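Local coordinates for chromosome partition protein Smc (Pyrococcus furiosus, PDB 3KTA) that binds and hydrolyses ATP through a cassette-type ATPase head, here its N-terminal part, and is probably required for chromosome condensation and partitioning, at residues F86-E89 against D90-F93. Residues are numbered along the deposited sequence; the frame is centred on the assembly and turned at random.
Sequences FNNE and DRGF
One face of the Phe86 ring takes the outer end of the Phe93 ring, whose CZ sits 3.7 Å from Phe86 CD1, toward the rim. The two planes are 58° apart, so the pair is oblique. At its edge, in plane, the Phe93 ring meets Asn88 OD1, 3.4 Å from Phe93 CD1. The guanidinium of Arg91 has Asn88 O at its edge, and Arg91 NH1 donates to that oxygen at 3.0 Å. Arg91 N donates to the same Asn88 O at 2.9 Å from the opposite face of the carbonyl plane. Two donors of one residue thus clamp one carbonyl. Asp98 and Asp96 hold the guanidinium by salt bridges. With an alanine here, Asp96 and Asp98 would probably lose this cationic partner, and Asn88 O would keep just the backbone N-H of this pair of donors.

With chi1 at -169°, Asn88 turns its CG away from the backbone N, and this carries the amide across to Phe93. There Asn88 OD1 accepts from Phe93 N at 2.8 Å, and Asn88 ND2 gives a weak bond to Phe93 O. Asn88 ND2 also bonds to Glu97 O. Asn87 OD1 accepts from Glu89 N at 3.0 Å, and Asp90 OD1 accepts from Gly92 N at 3.0 Å. A water links Asn87 OD1 to Asp90 N. Pro2 and Val100 also touch Phe93. Away from the nucleotide site, strand 80-87 runs on into a type I beta turn, Asn88 to Arg91, with an Asx turn at Asn87 and another at Asp90, opening the loop to strand 99-106 in the antiparallel sheet of the ATPase head.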
loop_
_atom_site.group_PDB
_atom_site.type_symbol
_atom_site.label_atom_id
_atom_site.label_comp_id
_atom_site.label_asym_id
_atom_site.label_seq_id
_atom_site.Cartn_x
_atom_site.Cartn_y
_atom_site.Cartn_z
ATOM N N PHE A 86 -9.974 -3.474 -12.812
ATOM C CA PHE A 86 -10.324 -2.200 -12.197
ATOM C C PHE A 86 -11.749 -1.802 -12.533
ATOM O O PHE A 86 -12.163 -1.844 -13.699
ATOM C CB PHE A 86 -9.413 -1.082 -12.689
ATOM C CG PHE A 86 -8.049 -1.092 -12.087
ATOM C CD1 PHE A 86 -6.977 -1.661 -12.773
ATOM C CD2 PHE A 86 -7.824 -0.507 -10.845
ATOM C CE1 PHE A 86 -5.699 -1.658 -12.224
ATOM C CE2 PHE A 86 -6.545 -0.495 -10.295
ATOM C CZ PHE A 86 -5.495 -1.074 -10.977
ATOM N N ASN A 87 -12.491 -1.364 -11.528
ATOM C CA ASN A 87 -13.703 -0.612 -11.807
ATOM C C ASN A 87 -13.330 0.803 -12.267
ATOM O O ASN A 87 -12.576 1.504 -11.594
ATOM C CB ASN A 87 -14.599 -0.566 -10.571
ATOM C CG ASN A 87 -15.911 0.125 -10.844
ATOM O OD1 ASN A 87 -15.938 1.314 -11.129
ATOM N ND2 ASN A 87 -17.006 -0.621 -10.753
ATOM N N ASN A 88 -13.837 1.200 -13.436
ATOM C CA ASN A 88 -13.521 2.497 -14.038
ATOM C C ASN A 88 -14.791 3.285 -14.313
ATOM O O ASN A 88 -14.831 4.114 -15.230
ATOM C CB ASN A 88 -12.729 2.328 -15.348
ATOM C CG ASN A 88 -12.147 3.639 -15.864
ATOM O OD1 ASN A 88 -11.558 4.414 -15.111
ATOM N ND2 ASN A 88 -12.305 3.887 -17.166
ATOM N N GLU A 89 -15.832 3.043 -13.529
ATOM C CA GLU A 89 -17.038 3.853 -13.693
ATOM C C GLU A 89 -16.749 5.350 -13.516
ATOM O O GLU A 89 -17.446 6.199 -14.097
ATOM C CB GLU A 89 -18.114 3.403 -12.725
ATOM C CG GLU A 89 -18.676 2.045 -13.024
ATOM C CD GLU A 89 -19.686 1.621 -11.989
ATOM O OE1 GLU A 89 -20.536 2.455 -11.624
ATOM O OE2 GLU A 89 -19.624 0.463 -11.532
ATOM N N ASP A 90 -15.727 5.678 -12.725
ATOM C CA ASP A 90 -15.363 7.078 -12.477
ATOM C C ASP A 90 -14.521 7.699 -13.592
ATOM O O ASP A 90 -14.193 8.879 -13.549
ATOM C CB ASP A 90 -14.664 7.241 -11.120
ATOM C CG ASP A 90 -13.292 6.552 -11.050
ATOM O OD1 ASP A 90 -12.848 5.892 -12.020
ATOM O OD2 ASP A 90 -12.646 6.671 -9.986
ATOM N N ARG A 91 -14.192 6.889 -14.593
ATOM C CA ARG A 91 -13.369 7.322 -15.722
ATOM C C ARG A 91 -12.023 7.905 -15.289
ATOM O O ARG A 91 -11.475 8.798 -15.936
ATOM C CB ARG A 91 -14.147 8.277 -16.644
ATOM C CG ARG A 91 -15.324 7.583 -17.336
ATOM C CD ARG A 91 -14.820 6.451 -18.224
ATOM N NE ARG A 91 -15.846 5.892 -19.101
ATOM C CZ ARG A 91 -16.689 4.914 -18.773
ATOM N NH1 ARG A 91 -16.654 4.354 -17.567
ATOM N NH2 ARG A 91 -17.579 4.485 -19.663
ATOM N N GLY A 92 -11.479 7.369 -14.198
ATOM C CA GLY A 92 -10.127 7.709 -13.813
ATOM C C GLY A 92 -9.135 7.312 -14.896
ATOM O O GLY A 92 -8.187 8.045 -15.164
ATOM N N PHE A 93 -9.335 6.143 -15.500
ATOM C CA PHE A 93 -8.542 5.744 -16.661
ATOM C C PHE A 93 -9.117 6.450 -17.878
ATOM O O PHE A 93 -10.346 6.519 -18.041
ATOM C CB PHE A 93 -8.631 4.233 -16.921
ATOM C CG PHE A 93 -7.881 3.390 -15.931
ATOM C CD1 PHE A 93 -8.526 2.857 -14.828
ATOM C CD2 PHE A 93 -6.544 3.104 -16.123
ATOM C CE1 PHE A 93 -7.843 2.064 -13.917
ATOM C CE2 PHE A 93 -5.855 2.314 -15.213
ATOM C CZ PHE A 93 -6.506 1.808 -14.105
HETATM O O HOH W 1 -14.851 3.883 -10.451
#